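Local atomic coordinates of putative uncharacterized protein (Aquifex aeolicus, PDB entry 3ME7), a protein that probably binds copper and handles electrons through a redox-active cysteine pair, as a thioredoxin-fold member of the SCO1/2 family. Residues 35-40 and 71-76. Numbering follows the deposited sequence.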
ATOM      1  N   PRO A  35      -3.908  -0.811   1.680  1.00  8.59           N
ATOM      2  CA  PRO A  35      -5.168  -1.457   1.281  1.00  8.98           C
ATOM      3  C   PRO A  35      -6.374  -0.619   1.659  1.00  9.55           C
ATOM      4  O   PRO A  35      -6.499  -0.186   2.808  1.00 10.62           O
ATOM      5  CB  PRO A  35      -5.204  -2.768   2.074  1.00  8.01           C
ATOM      6  CG  PRO A  35      -4.132  -2.669   3.128  1.00 10.97           C
ATOM      7  CD  PRO A  35      -3.187  -1.523   2.754  1.00  8.69           C
ATOM      8  N   ILE A  36      -7.251  -0.394   0.683  1.00  9.20           N
ATOM      9  CA  ILE A  36      -8.504   0.332   0.876  1.00  9.34           C
ATOM     10  C   ILE A  36      -9.577  -0.363   0.023  1.00  9.11           C
ATOM     11  O   ILE A  36      -9.290  -1.364  -0.631  1.00  8.07           O
ATOM     12  CB  ILE A  36      -8.374   1.850   0.499  1.00  9.97           C
ATOM     13  CG1 ILE A  36      -7.812   2.047  -0.925  1.00 10.12           C
ATOM     14  CG2 ILE A  36      -7.484   2.588   1.532  1.00 11.52           C
ATOM     15  CD1 ILE A  36      -8.773   1.880  -2.040  1.00 11.81           C
ATOM     16  N   TYR A  37     -10.805   0.156   0.023  1.00  9.54           N
ATOM     17  CA  TYR A  37     -11.715  -0.141  -1.092  1.00 10.76           C
ATOM     18  C   TYR A  37     -12.396   1.143  -1.544  1.00 11.66           C
ATOM     19  O   TYR A  37     -12.482   2.089  -0.771  1.00 11.41           O
ATOM     20  CB  TYR A  37     -12.720  -1.266  -0.797  1.00 11.94           C
ATOM     21  CG  TYR A  37     -13.651  -1.061   0.374  1.00 13.89           C
ATOM     22  CD1 TYR A  37     -13.193  -1.158   1.688  1.00 13.78           C
ATOM     23  CD2 TYR A  37     -15.010  -0.844   0.167  1.00 13.18           C
ATOM     24  CE1 TYR A  37     -14.049  -1.021   2.749  1.00 15.25           C
ATOM     25  CE2 TYR A  37     -15.879  -0.694   1.237  1.00 15.19           C
ATOM     26  CZ  TYR A  37     -15.390  -0.780   2.518  1.00 14.00           C
ATOM     27  OH  TYR A  37     -16.244  -0.627   3.585  1.00 17.37           O
ATOM     28  N   THR A  38     -12.831   1.188  -2.800  1.00 12.83           N
ATOM     29  CA  THR A  38     -13.131   2.490  -3.423  1.00 14.05           C
ATOM     30  C   THR A  38     -14.442   3.095  -2.951  1.00 15.44           C
ATOM     31  O   THR A  38     -14.611   4.313  -2.996  1.00 17.35           O
ATOM     32  CB  THR A  38     -13.022   2.496  -4.978  1.00 15.21           C
ATOM     33  OG1 THR A  38     -14.089   1.743  -5.565  1.00 17.39           O
ATOM     34  CG2 THR A  38     -11.665   1.964  -5.444  1.00 17.29           C
ATOM     35  N   HIS A  39     -15.355   2.246  -2.485  1.00 14.55           N
ATOM     36  CA  HIS A  39     -16.631   2.724  -1.967  1.00 16.25           C
ATOM     37  C   HIS A  39     -16.602   2.878  -0.450  1.00 17.02           C
ATOM     38  O   HIS A  39     -17.630   3.073   0.177  1.00 18.53           O
ATOM     39  CB  HIS A  39     -17.766   1.802  -2.402  1.00 17.98           C
ATOM     40  CG  HIS A  39     -18.010   1.812  -3.875  1.00 20.43           C
ATOM     41  ND1 HIS A  39     -18.699   2.826  -4.506  1.00 20.03           N
ATOM     42  CD2 HIS A  39     -17.673   0.925  -4.841  1.00 19.64           C
ATOM     43  CE1 HIS A  39     -18.764   2.569  -5.801  1.00 20.35           C
ATOM     44  NE2 HIS A  39     -18.152   1.420  -6.031  1.00 20.62           N
ATOM     45  N   CYS A  40     -15.402   2.823   0.129  1.00 16.83           N
ATOM     46  CA  CYS A  40     -15.203   2.893   1.577  1.00 17.83           C
ATOM     47  C   CYS A  40     -15.334   4.346   2.048  1.00 19.51           C
ATOM     48  O   CYS A  40     -14.486   5.189   1.749  1.00 20.37           O
ATOM     49  CB  CYS A  40     -13.814   2.333   1.868  1.00 17.46           C
ATOM     50  SG  CYS A  40     -13.150   2.216   3.558  1.00 21.99           S
ATOM     51  N   THR A  71      -6.931  -1.506  -4.021  1.00  8.08           N
ATOM     52  CA  THR A  71      -8.244  -1.947  -3.554  1.00  8.47           C
ATOM     53  C   THR A  71      -8.340  -3.452  -3.287  1.00  9.18           C
ATOM     54  O   THR A  71      -7.884  -4.274  -4.070  1.00  9.75           O
ATOM     55  CB  THR A  71      -9.395  -1.488  -4.466  1.00  8.19           C
ATOM     56  OG1 THR A  71     -10.611  -2.075  -3.960  1.00 10.45           O
ATOM     57  CG2 THR A  71      -9.171  -1.968  -5.901  1.00 11.15           C
ATOM     58  N   PHE A  72      -8.917  -3.788  -2.142  1.00  8.43           N
ATOM     59  CA  PHE A  72      -9.167  -5.192  -1.796  1.00  9.70           C
ATOM     60  C   PHE A  72     -10.569  -5.677  -2.087  1.00 10.62           C
ATOM     61  O   PHE A  72     -10.899  -6.845  -1.793  1.00 10.89           O
ATOM     62  CB  PHE A  72      -8.753  -5.516  -0.363  1.00  9.63           C
ATOM     63  CG  PHE A  72      -9.506  -4.760   0.691  1.00 11.07           C
ATOM     64  CD1 PHE A  72     -10.772  -5.181   1.118  1.00 10.35           C
ATOM     65  CD2 PHE A  72      -8.917  -3.658   1.301  1.00 10.57           C
ATOM     66  CE1 PHE A  72     -11.464  -4.474   2.156  1.00 12.04           C
ATOM     67  CE2 PHE A  72      -9.575  -2.956   2.313  1.00 11.86           C
ATOM     68  CZ  PHE A  72     -10.834  -3.344   2.733  1.00 10.73           C
ATOM     69  N   ASP A  73     -11.381  -4.809  -2.684  1.00 10.98           N
ATOM     70  CA  ASP A  73     -12.709  -5.210  -3.109  1.00 12.38           C
ATOM     71  C   ASP A  73     -12.618  -5.785  -4.514  1.00 13.00           C
ATOM     72  O   ASP A  73     -12.380  -5.042  -5.455  1.00 13.26           O
ATOM     73  CB  ASP A  73     -13.659  -4.020  -3.073  1.00 13.57           C
ATOM     74  CG  ASP A  73     -15.103  -4.410  -3.354  1.00 18.64           C
ATOM     75  OD1 ASP A  73     -15.343  -5.532  -3.847  1.00 14.89           O
ATOM     76  OD2 ASP A  73     -15.997  -3.582  -3.083  1.00 15.75           O
ATOM     77  N   PRO A  74     -12.823  -7.115  -4.666  1.00 14.58           N
ATOM     78  CA  PRO A  74     -12.644  -7.704  -5.998  1.00 15.11           C
ATOM     79  C   PRO A  74     -13.677  -7.283  -7.030  1.00 15.28           C
ATOM     80  O   PRO A  74     -13.509  -7.607  -8.206  1.00 14.99           O
ATOM     81  CB  PRO A  74     -12.711  -9.215  -5.746  1.00 15.94           C
ATOM     82  CG  PRO A  74     -13.412  -9.362  -4.499  1.00 15.46           C
ATOM     83  CD  PRO A  74     -13.198  -8.128  -3.665  1.00 15.74           C
ATOM     84  N   LYS A  75     -14.702  -6.547  -6.612  1.00 15.57           N
ATOM     85  CA  LYS A  75     -15.697  -6.007  -7.531  1.00 16.01           C
ATOM     86  C   LYS A  75     -15.251  -4.665  -8.129  1.00 14.30           C
ATOM     87  O   LYS A  75     -15.836  -4.185  -9.104  1.00 15.06           O
ATOM     88  CB  LYS A  75     -17.065  -5.873  -6.837  1.00 18.35           C
ATOM     89  CG  LYS A  75     -17.651  -7.218  -6.381  1.00 32.44           C
ATOM     90  CD  LYS A  75     -19.145  -7.145  -6.061  1.00 21.50           C
ATOM     91  CE  LYS A  75     -19.997  -6.828  -7.297  1.00 32.60           C
ATOM     92  NZ  LYS A  75     -20.030  -7.962  -8.271  1.00 23.20           N
ATOM     93  N   ASP A  76     -14.186  -4.081  -7.571  1.00 12.89           N
ATOM     94  CA  ASP A  76     -13.706  -2.790  -8.051  1.00 12.06           C
ATOM     95  C   ASP A  76     -13.074  -2.942  -9.442  1.00 11.50           C
ATOM     96  O   ASP A  76     -12.298  -3.878  -9.690  1.00 12.22           O
ATOM     97  CB  ASP A  76     -12.702  -2.164  -7.062  1.00 11.72           C
ATOM     98  CG  ASP A  76     -13.369  -1.358  -5.953  1.00 16.46           C
ATOM     99  OD1 ASP A  76     -14.599  -1.139  -5.987  1.00 12.92           O
ATOM    100  OD2 ASP A  76     -12.650  -0.920  -5.032  1.00 11.85           O
TER
HETATM  101  O   HOH W   1     -15.409  -0.801  -3.234  1.00 13.53           O
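D76 meets T38 where two parallel strands of the thioredoxin fold, 31-36 and 66-71, run out into loops beside the redox-active C40-C44 disulfide. The last rung joins F72 N to I36 O (2.9 Å). Beyond it D76 takes over: its CB sets out toward residues 35-40, and CG, anti to the carbonyl carbon (chi1 -86°), comes within 3.2 Å of T38 OG1. OD2 accepts from T38 N at 3.1 Å through its syn lone pair, and on its anti side, 28° out of plane, from T71 OG1 at 2.6 Å. OD1, with H39 CD2 3.9 Å away, receives a weak bond from T38 OG1 and one of 2.9 Å from water 1, which accepts from H39 N and donates to D73 OD2. A short, two-oxygen acid suits, having acceptors for both loops; an alanine here would probably leave T38 N and T71 OG1 without their common acceptor and the Y37-C40 turn less firmly held. T71 is apt as a threonine: its hydroxyl, giving to D76, accepts from D73 N in an ST turn. Beside this polar cluster F72 CZ touches Y37 CD1 at 3.4 Å, the rings meeting obliquely, planes 59° apart; the broad F72 ring suits, reaching P35 and H126, a predicted copper ligand, as well. Y37 OH bonds to F124 N, while C40 CB sits over the tyrosine ring centre, 3.3 Å above its plane.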